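Local atomic coordinates of alkaline phosphatase (PDB entry 2W5V), a protein that probably hydrolyses phosphate monoesters at alkaline pH, in a site that works with bound zinc and magnesium ions. Residues I154-D157 with M158-S161; L184-L187 with K188-F192; E352-I355 with G356-N360. The protein carries 1 engineered substitution. All blocks are in the same frame, centred on the assembly; numbering follows the deposited sequence.

Contact 1. Residues I154-D157 with M158-S161; sequences IAMD and MTES
The carboxylates of Asp-157 and Glu-160 meet obliquely on one flank of a helix end, their planes 51° apart, with Asp-157 OD1 3.7 Å from Glu-160 OE1. The Glu-160 group also has a backbone oxygen over one flat side: Met-156 O stands 3.8 Å from Glu-160 CD, while Met-156 CG comes within 3.9 Å of Glu-160 OE2. Two acids this close would probably repel each other unless a cation or solvent intervenes. Asp-157, with Glu-153 and His-144, binds a magnesium ion in another structure of this protein; none is bound to this chain here.

Met-156 O is the focus of the polar contacts. Thr-159 OG1 donates to it at 2.7 Å, in the carbonyl plane and with a C=O...donor angle of 153°. The hydroxyl lies between its own backbone N and carbonyl carbon (chi1 80°), which turns it back along the helix, and Thr-159 N adds a weak bond to the same oxygen. One residue further along, Glu-160 N reaches Asp-157 O at 2.9 Å. A type I turn from Met-158 to Ser-161 then leads the chain off the helix, and Met-158 O accepts both Ser-161 N and, at 2.8 Å, Ser-161 OG.

Helix 183-188 packs on this end, Val-183 touching Met-156 and Thr-159, and Leu-187 touching Met-158 and Thr-159. Helix 172-175 covers Ala-155 through Tyr-173 and Phe-174, and the loop beyond Ser-161 runs on into strand 165-169.

Contact 2. Residues L184-L187 with K188-F192; sequences LAIL and KGNQF
Asn-190 folds back on the last turn of the helix, and Ile-186 and Leu-187 receive it. Its CB rests 3.4 Å from Leu-187 O; CG, placed beside the backbone N (chi1 -84°), carries the amide toward Ile-186; and at the tip ND2 donates to Ile-186 O at 2.8 Å with an N-H...O angle of 162°. The oxygen lies close to the plane of the amide, whereas the nitrogen stands above the plane of the carbonyl. Ile-186 CG2 runs alongside, 3.7 Å from Asn-190 ND2. An alanine at this position would remove the amide, and Ile-186 O would probably lose its side-chain donor while the methyl of Ile-186 CG2 lost a neighbour.

The backbone ends the helix as a Schellman motif. Phe-192 N makes the long 6→1 bond to Leu-187 O, weak here, and Gln-191 N makes the 5→2 bond to Lys-188 O at 3.3 Å; Gln-191 itself, at the C' position, has the expected positive phi of 82°. Leu-187 O takes Asn-190 N as well, and it lies at the edge of the Phe-192 ring, in its plane. The hydrophobic contact that accompanies such a cap is present too, Leu-187 CD2 lying 3.7 Å from Phe-192 CD1.

Lys-188 instead stretches back along the helix in an extended chain. Its CG passes 3.5 Å from Leu-184 O, and its CE lies 4.0 Å from Leu-184 CD2. From the cap, Phe-192 leads into strand 192-195, where its ring meets that of Phe-166 and Ile-194 packs on Leu-187.

Contact 3. Residues E352-I355 with G356-N360; sequences EEFI and GIYEN
Phe-354 and Tyr-358 are joined by the hydrogen bond that holds this loop to the strand after it. Tyr-358 OH donates to Phe-354 O at 2.7 Å, the C=O...donor angle being 117° and the hydroxyl tilted out of the carbonyl plane. The ring reaches back over the bend because Tyr-358 CG sits between its backbone N and carbonyl carbon, chi1 44°.

Close approaches without a conventional hydrogen bond run along the tyrosine edge. Both Phe-354 O and Ile-355 O lie near the ring plane, each 3.3 Å from Tyr-358 CE2, so two carbonyl oxygens face the C-H rim.

Packing comes next. Tyr-358 OH also lies at the edge of the Phe-354 ring, near its plane, 3.9 Å from Phe-354 CD2, and Phe-354 itself is buried against Leu-295 and Ile-297 of strand 294-299 and Ile-363 of helix 362-371. Ile-355 CG1 lies 3.4 Å from Gly-356 N, and the side chain touches Lys-67 of the second subunit.

The backbone turns sharply at Gly-356, whose phi is 73°; a beta carbon there would stand 2.6 Å from Ile-355 O, a clash. Strand 356-359 then pairs with strand 68-73, Gly-356 and Tyr-358 bonding to Leu-71, as the outermost strand on this side of the chain's central sheet.

Lys-366 makes a cation-pi contact with the Tyr-358 ring while bonding to Glu-353 O. Phe-354 O can only accept, so the hydroxyl must be the donor; the nearby positive charge of Lys-366 may strengthen that bond by polarising the phenol.

Overall arrangement
Contacts 1 and 2 form one packed region, their centres about 10 Å apart: Thr-159 O approaches Asn-190 CG to 3.3 Å, and Met-158 CG and Thr-159 CG2 lie 3.7 and 3.8 Å from Leu-187 CD2. Two helix ends thus abut through the residues that close them. Contact 1 holds Asp-157, a magnesium ligand in another structure whose site carries no ion on this chain; a different, bound magnesium lies about 11 Å from the side chain of Ile-154, and a zinc ion about 14 Å. Contact 3 lies apart, its centre about 31 Å from that of contact 1 and about 39 Å from that of contact 2, at the opposite end of the central sheet from strand 192-195, and away from the metal sites.

Contact 1. Residues I154-D157 with M158-S161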
ATOM      1  N   ILE B 154     -13.883 -30.816   4.697  1.00 17.33           N
ATOM      2  CA  ILE B 154     -13.789 -29.909   3.565  1.00 15.67           C
ATOM      3  C   ILE B 154     -13.628 -30.674   2.253  1.00 19.83           C
ATOM      4  O   ILE B 154     -14.265 -30.345   1.249  1.00 20.30           O
ATOM      5  CB  ILE B 154     -12.639 -28.895   3.767  1.00 15.29           C
ATOM      6  CG1 ILE B 154     -13.083 -27.838   4.780  1.00 17.65           C
ATOM      7  CG2 ILE B 154     -12.252 -28.242   2.442  1.00 18.75           C
ATOM      8  CD1 ILE B 154     -11.959 -27.026   5.376  1.00 19.40           C
ATOM      9  N   ALA B 155     -12.788 -31.703   2.264  1.00 17.68           N
ATOM     10  CA  ALA B 155     -12.629 -32.550   1.087  1.00 19.59           C
ATOM     11  C   ALA B 155     -13.964 -33.176   0.674  1.00 24.47           C
ATOM     12  O   ALA B 155     -14.324 -33.180  -0.504  1.00 22.00           O
ATOM     13  CB  ALA B 155     -11.597 -33.630   1.346  1.00 22.64           C
ATOM     14  N   MET B 156     -14.698 -33.712   1.642  1.00 22.65           N
ATOM     15  CA  MET B 156     -16.018 -34.259   1.349  1.00 19.67           C
ATOM     16  C   MET B 156     -16.958 -33.181   0.797  1.00 21.59           C
ATOM     17  O   MET B 156     -17.776 -33.470  -0.076  1.00 23.59           O
ATOM     18  CB  MET B 156     -16.636 -34.903   2.594  1.00 18.12           C
ATOM     19  CG  MET B 156     -17.987 -35.544   2.329  1.00 24.39           C
ATOM     20  SD  MET B 156     -17.825 -37.077   1.387  1.00 36.86           S
ATOM     21  CE  MET B 156     -16.925 -38.088   2.560  1.00 46.89           C
ATOM     22  N   ASP B 157     -16.850 -31.953   1.310  1.00 23.31           N
ATOM     23  CA  ASP B 157     -17.653 -30.834   0.804  1.00 21.77           C
ATOM     24  C   ASP B 157     -17.393 -30.570  -0.683  1.00 25.63           C
ATOM     25  O   ASP B 157     -18.295 -30.154  -1.418  1.00 22.46           O
ATOM     26  CB  ASP B 157     -17.377 -29.551   1.598  1.00 19.93           C
ATOM     27  CG  ASP B 157     -17.984 -29.574   2.995  1.00 32.73           C
ATOM     28  OD1 ASP B 157     -18.861 -30.427   3.272  1.00 29.21           O
ATOM     29  OD2 ASP B 157     -17.586 -28.722   3.821  1.00 29.05           O
ATOM     30  N   MET B 158     -16.158 -30.797  -1.119  1.00 21.83           N
ATOM     31  CA  MET B 158     -15.815 -30.620  -2.528  1.00 27.77           C
ATOM     32  C   MET B 158     -16.748 -31.442  -3.411  1.00 32.59           C
ATOM     33  O   MET B 158     -17.202 -30.981  -4.458  1.00 35.44           O
ATOM     34  CB  MET B 158     -14.353 -31.014  -2.787  1.00 28.34           C
ATOM     35  CG  MET B 158     -13.946 -31.019  -4.267  1.00 26.37           C
ATOM     36  SD  MET B 158     -13.845 -29.356  -4.954  1.00 32.91           S
ATOM     37  CE  MET B 158     -12.242 -28.843  -4.338  1.00 30.90           C
ATOM     38  N   THR B 159     -17.047 -32.659  -2.973  1.00 32.00           N
ATOM     39  CA  THR B 159     -17.877 -33.563  -3.757  1.00 39.52           C
ATOM     40  C   THR B 159     -19.322 -33.078  -3.868  1.00 38.71           C
ATOM     41  O   THR B 159     -20.081 -33.574  -4.699  1.00 44.65           O
ATOM     42  CB  THR B 159     -17.857 -35.004  -3.180  1.00 28.35           C
ATOM     43  OG1 THR B 159     -18.746 -35.091  -2.056  1.00 27.99           O
ATOM     44  CG2 THR B 159     -16.439 -35.385  -2.758  1.00 29.13           C
ATOM     45  N   GLU B 160     -19.699 -32.118  -3.028  1.00 35.47           N
ATOM     46  CA  GLU B 160     -21.066 -31.597  -3.025  1.00 37.66           C
ATOM     47  C   GLU B 160     -21.108 -30.168  -3.569  1.00 32.74           C
ATOM     48  O   GLU B 160     -22.159 -29.526  -3.593  1.00 29.65           O
ATOM     49  CB  GLU B 160     -21.640 -31.609  -1.607  1.00 49.78           C
ATOM     50  CG  GLU B 160     -21.520 -32.941  -0.871  1.00 67.50           C
ATOM     51  CD  GLU B 160     -21.486 -32.770   0.644  1.00 80.04           C
ATOM     52  OE1 GLU B 160     -21.599 -31.616   1.117  1.00 85.77           O
ATOM     53  OE2 GLU B 160     -21.339 -33.784   1.364  1.00 81.42           O
ATOM     54  N   SER B 161     -19.956 -29.671  -3.996  1.00 28.26           N
ATOM     55  CA  SER B 161     -19.852 -28.284  -4.430  1.00 24.52           C
ATOM     56  C   SER B 161     -20.236 -28.125  -5.896  1.00 27.26           C
ATOM     57  O   SER B 161     -20.476 -29.104  -6.596  1.00 22.90           O
ATOM     58  CB  SER B 161     -18.433 -27.756  -4.202  1.00 29.39           C
ATOM     59  OG  SER B 161     -17.529 -28.304  -5.147  1.00 30.94           O
TER

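Contact 2. Residues L184-L187 with K188-F192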
ATOM      1  N   LEU B 184     -12.130 -39.783  -3.216  1.00 34.93           N
ATOM      2  CA  LEU B 184     -11.773 -39.674  -4.617  1.00 34.40           C
ATOM      3  C   LEU B 184     -12.866 -40.321  -5.463  1.00 37.71           C
ATOM      4  O   LEU B 184     -13.326 -39.746  -6.452  1.00 34.50           O
ATOM      5  CB  LEU B 184     -10.445 -40.389  -4.870  1.00 39.82           C
ATOM      6  CG  LEU B 184      -9.438 -39.665  -5.761  1.00 46.20           C
ATOM      7  CD1 LEU B 184      -8.587 -40.681  -6.493  1.00 46.16           C
ATOM      8  CD2 LEU B 184     -10.140 -38.745  -6.742  1.00 49.59           C
ATOM      9  N   ALA B 185     -13.277 -41.526  -5.061  1.00 38.27           N
ATOM     10  CA  ALA B 185     -14.310 -42.275  -5.769  1.00 38.90           C
ATOM     11  C   ALA B 185     -15.631 -41.512  -5.769  1.00 39.57           C
ATOM     12  O   ALA B 185     -16.371 -41.529  -6.751  1.00 38.16           O
ATOM     13  CB  ALA B 185     -14.491 -43.660  -5.146  1.00 36.61           C
ATOM     14  N   ILE B 186     -15.917 -40.839  -4.662  1.00 34.61           N
ATOM     15  CA  ILE B 186     -17.114 -40.014  -4.560  1.00 33.74           C
ATOM     16  C   ILE B 186     -17.022 -38.808  -5.501  1.00 31.51           C
ATOM     17  O   ILE B 186     -18.006 -38.437  -6.140  1.00 30.03           O
ATOM     18  CB  ILE B 186     -17.359 -39.551  -3.105  1.00 34.49           C
ATOM     19  CG1 ILE B 186     -17.430 -40.762  -2.170  1.00 35.51           C
ATOM     20  CG2 ILE B 186     -18.630 -38.724  -3.013  1.00 32.01           C
ATOM     21  CD1 ILE B 186     -17.883 -40.432  -0.766  1.00 41.11           C
ATOM     22  N   LEU B 187     -15.840 -38.207  -5.595  1.00 25.96           N
ATOM     23  CA  LEU B 187     -15.637 -37.124  -6.554  1.00 36.39           C
ATOM     24  C   LEU B 187     -15.979 -37.576  -7.968  1.00 36.64           C
ATOM     25  O   LEU B 187     -16.737 -36.910  -8.673  1.00 31.55           O
ATOM     26  CB  LEU B 187     -14.193 -36.616  -6.527  1.00 40.01           C
ATOM     27  CG  LEU B 187     -13.854 -35.468  -5.578  1.00 45.11           C
ATOM     28  CD1 LEU B 187     -12.376 -35.135  -5.678  1.00 42.50           C
ATOM     29  CD2 LEU B 187     -14.704 -34.249  -5.886  1.00 46.00           C
ATOM     30  N   LYS B 188     -15.403 -38.702  -8.381  1.00 34.26           N
ATOM     31  CA  LYS B 188     -15.577 -39.188  -9.747  1.00 34.85           C
ATOM     32  C   LYS B 188     -17.025 -39.576 -10.024  1.00 35.67           C
ATOM     33  O   LYS B 188     -17.496 -39.485 -11.157  1.00 37.92           O
ATOM     34  CB  LYS B 188     -14.666 -40.381 -10.016  1.00 39.00           C
ATOM     35  CG  LYS B 188     -13.180 -40.092  -9.901  1.00 41.51           C
ATOM     36  CD  LYS B 188     -12.394 -41.389 -10.050  1.00 41.33           C
ATOM     37  CE  LYS B 188     -10.920 -41.200  -9.763  1.00 48.91           C
ATOM     38  NZ  LYS B 188     -10.219 -42.511  -9.675  1.00 44.77           N
ATOM     39  N   GLY B 189     -17.726 -40.018  -8.985  1.00 34.15           N
ATOM     40  CA  GLY B 189     -19.127 -40.380  -9.115  1.00 38.08           C
ATOM     41  C   GLY B 189     -20.002 -39.143  -9.161  1.00 40.29           C
ATOM     42  O   GLY B 189     -21.210 -39.245  -9.342  1.00 40.47           O
ATOM     43  N   ASN B 190     -19.386 -37.976  -8.969  1.00 36.21           N
ATOM     44  CA  ASN B 190     -20.068 -36.687  -9.119  1.00 36.87           C
ATOM     45  C   ASN B 190     -19.628 -35.950 -10.384  1.00 35.25           C
ATOM     46  O   ASN B 190     -19.669 -34.723 -10.436  1.00 36.39           O
ATOM     47  CB  ASN B 190     -19.830 -35.788  -7.898  1.00 40.24           C
ATOM     48  CG  ASN B 190     -20.782 -36.085  -6.755  1.00 57.78           C
ATOM     49  OD1 ASN B 190     -21.906 -35.584  -6.723  1.00 64.41           O
ATOM     50  ND2 ASN B 190     -20.330 -36.891  -5.799  1.00 61.74           N
ATOM     51  N   GLN B 191     -19.181 -36.706 -11.382  1.00 31.27           N
ATOM     52  CA  GLN B 191     -18.842 -36.163 -12.702  1.00 36.16           C
ATOM     53  C   GLN B 191     -17.447 -35.538 -12.819  1.00 33.74           C
ATOM     54  O   GLN B 191     -17.107 -34.961 -13.855  1.00 32.85           O
ATOM     55  CB  GLN B 191     -19.905 -35.169 -13.176  1.00 34.87           C
ATOM     56  CG  GLN B 191     -21.255 -35.804 -13.463  1.00 42.51           C
ATOM     57  CD  GLN B 191     -22.248 -34.810 -14.036  1.00 45.94           C
ATOM     58  OE1 GLN B 191     -22.664 -34.926 -15.188  1.00 49.42           O
ATOM     59  NE2 GLN B 191     -22.622 -33.816 -13.235  1.00 48.08           N
ATOM     60  N   PHE B 192     -16.636 -35.659 -11.774  1.00 26.62           N
ATOM     61  CA  PHE B 192     -15.257 -35.185 -11.852  1.00 29.35           C
ATOM     62  C   PHE B 192     -14.331 -36.186 -12.522  1.00 32.22           C
ATOM     63  O   PHE B 192     -14.241 -37.338 -12.101  1.00 33.19           O
ATOM     64  CB  PHE B 192     -14.714 -34.850 -10.465  1.00 30.89           C
ATOM     65  CG  PHE B 192     -15.062 -33.474 -10.002  1.00 35.22           C
ATOM     66  CD1 PHE B 192     -16.158 -33.265  -9.182  1.00 38.62           C
ATOM     67  CD2 PHE B 192     -14.301 -32.387 -10.395  1.00 39.65           C
ATOM     68  CE1 PHE B 192     -16.479 -31.992  -8.753  1.00 46.80           C
ATOM     69  CE2 PHE B 192     -14.621 -31.117  -9.973  1.00 35.21           C
ATOM     70  CZ  PHE B 192     -15.709 -30.921  -9.153  1.00 35.61           C
TER

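Contact 3. Residues E352-I355 with G356-N360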
ATOM      1  N   GLU B 352     -12.976  -0.096 -11.984  1.00 18.70           N
ATOM      2  CA  GLU B 352     -13.013   1.175 -11.256  1.00 18.53           C
ATOM      3  C   GLU B 352     -13.781   1.045  -9.932  1.00 22.01           C
ATOM      4  O   GLU B 352     -13.600   1.839  -9.020  1.00 17.25           O
ATOM      5  CB  GLU B 352     -13.648   2.281 -12.109  1.00 33.36           C
ATOM      6  CG  GLU B 352     -12.870   2.666 -13.370  1.00 44.85           C
ATOM      7  CD  GLU B 352     -12.993   1.651 -14.512  1.00 54.81           C
ATOM      8  OE1 GLU B 352     -13.798   0.688 -14.419  1.00 40.27           O
ATOM      9  OE2 GLU B 352     -12.272   1.827 -15.519  1.00 63.12           O
ATOM     10  N   GLU B 353     -14.654   0.047  -9.842  1.00 16.09           N
ATOM     11  CA  GLU B 353     -15.426  -0.166  -8.624  1.00 15.20           C
ATOM     12  C   GLU B 353     -14.534  -0.484  -7.424  1.00 17.89           C
ATOM     13  O   GLU B 353     -14.942  -0.306  -6.271  1.00 15.20           O
ATOM     14  CB  GLU B 353     -16.439  -1.297  -8.834  1.00 21.86           C
ATOM     15  CG  GLU B 353     -17.355  -1.531  -7.643  1.00 27.20           C
ATOM     16  CD  GLU B 353     -18.217  -0.319  -7.321  1.00 42.21           C
ATOM     17  OE1 GLU B 353     -18.656   0.367  -8.269  1.00 37.79           O
ATOM     18  OE2 GLU B 353     -18.459  -0.057  -6.121  1.00 52.26           O
ATOM     19  N   PHE B 354     -13.309  -0.931  -7.689  1.00 14.98           N
ATOM     20  CA  PHE B 354     -12.455  -1.436  -6.615  1.00 14.64           C
ATOM     21  C   PHE B 354     -11.452  -0.427  -6.038  1.00 16.16           C
ATOM     22  O   PHE B 354     -10.575  -0.814  -5.263  1.00 14.93           O
ATOM     23  CB  PHE B 354     -11.736  -2.710  -7.072  1.00 15.00           C
ATOM     24  CG  PHE B 354     -12.675  -3.836  -7.373  1.00 18.51           C
ATOM     25  CD1 PHE B 354     -13.353  -3.886  -8.584  1.00 21.72           C
ATOM     26  CD2 PHE B 354     -12.934  -4.814  -6.421  1.00 19.54           C
ATOM     27  CE1 PHE B 354     -14.248  -4.909  -8.857  1.00 15.84           C
ATOM     28  CE2 PHE B 354     -13.834  -5.839  -6.686  1.00 17.07           C
ATOM     29  CZ  PHE B 354     -14.495  -5.880  -7.900  1.00 18.43           C
ATOM     30  N   ILE B 355     -11.587   0.853  -6.383  1.00 16.51           N
ATOM     31  CA  ILE B 355     -10.671   1.873  -5.853  1.00 14.64           C
ATOM     32  C   ILE B 355     -11.131   2.375  -4.483  1.00 16.49           C
ATOM     33  O   ILE B 355     -12.130   1.907  -3.950  1.00 15.99           O
ATOM     34  CB  ILE B 355     -10.489   3.051  -6.829  1.00 16.83           C
ATOM     35  CG1 ILE B 355     -11.785   3.852  -6.979  1.00 19.83           C
ATOM     36  CG2 ILE B 355      -9.991   2.547  -8.192  1.00 17.16           C
ATOM     37  CD1 ILE B 355     -11.665   5.008  -7.969  1.00 22.84           C
ATOM     38  N   GLY B 356     -10.401   3.317  -3.898  1.00 16.92           N
ATOM     39  CA  GLY B 356     -10.732   3.770  -2.558  1.00 14.55           C
ATOM     40  C   GLY B 356     -10.389   2.759  -1.470  1.00 15.67           C
ATOM     41  O   GLY B 356      -9.654   1.790  -1.693  1.00 17.26           O
ATOM     42  N   ILE B 357     -10.927   2.986  -0.278  1.00 13.56           N
ATOM     43  CA  ILE B 357     -10.579   2.179   0.887  1.00 11.73           C
ATOM     44  C   ILE B 357     -11.853   1.581   1.453  1.00 16.65           C
ATOM     45  O   ILE B 357     -12.854   2.284   1.601  1.00 14.67           O
ATOM     46  CB  ILE B 357      -9.905   3.045   1.969  1.00 14.97           C
ATOM     47  CG1 ILE B 357      -8.669   3.740   1.384  1.00 11.97           C
ATOM     48  CG2 ILE B 357      -9.541   2.198   3.199  1.00 14.75           C
ATOM     49  CD1 ILE B 357      -7.865   4.582   2.419  1.00 10.62           C
ATOM     50  N   TYR B 358     -11.826   0.287   1.762  1.00 13.39           N
ATOM     51  CA  TYR B 358     -13.043  -0.392   2.221  1.00 15.50           C
ATOM     52  C   TYR B 358     -12.732  -1.663   3.008  1.00 13.81           C
ATOM     53  O   TYR B 358     -11.569  -2.096   3.104  1.00 14.55           O
ATOM     54  CB  TYR B 358     -13.976  -0.690   1.034  1.00 16.74           C
ATOM     55  CG  TYR B 358     -13.262  -1.253  -0.184  1.00 15.74           C
ATOM     56  CD1 TYR B 358     -13.150  -2.627  -0.379  1.00 15.53           C
ATOM     57  CD2 TYR B 358     -12.689  -0.408  -1.133  1.00 14.24           C
ATOM     58  CE1 TYR B 358     -12.485  -3.151  -1.487  1.00 14.24           C
ATOM     59  CE2 TYR B 358     -12.021  -0.923  -2.249  1.00 16.00           C
ATOM     60  CZ  TYR B 358     -11.928  -2.295  -2.422  1.00 16.77           C
ATOM     61  OH  TYR B 358     -11.266  -2.818  -3.520  1.00 15.92           O
ATOM     62  N   GLU B 359     -13.770  -2.264   3.583  1.00 13.76           N
ATOM     63  CA  GLU B 359     -13.582  -3.498   4.339  1.00 17.34           C
ATOM     64  C   GLU B 359     -13.350  -4.649   3.370  1.00 16.13           C
ATOM     65  O   GLU B 359     -13.912  -4.656   2.275  1.00 14.77           O
ATOM     66  CB  GLU B 359     -14.798  -3.780   5.224  1.00 16.61           C
ATOM     67  CG  GLU B 359     -15.056  -2.695   6.266  1.00 16.65           C
ATOM     68  CD  GLU B 359     -14.055  -2.717   7.415  1.00 29.33           C
ATOM     69  OE1 GLU B 359     -13.211  -3.638   7.468  1.00 23.63           O
ATOM     70  OE2 GLU B 359     -14.123  -1.812   8.275  1.00 32.52           O
ATOM     71  N   ASN B 360     -12.508  -5.607   3.765  1.00 14.08           N
ATOM     72  CA  ASN B 360     -12.262  -6.792   2.937  1.00 17.13           C
ATOM     73  C   ASN B 360     -13.524  -7.484   2.412  1.00 19.51           C
ATOM     74  O   ASN B 360     -13.542  -7.951   1.270  1.00 17.49           O
ATOM     75  CB  ASN B 360     -11.326  -7.812   3.622  1.00 14.96           C
ATOM     76  CG  ASN B 360     -11.885  -8.373   4.931  1.00 15.63           C
ATOM     77  OD1 ASN B 360     -12.929  -7.949   5.428  1.00 16.13           O
ATOM     78  ND2 ASN B 360     -11.169  -9.338   5.497  1.00 12.59           N
TER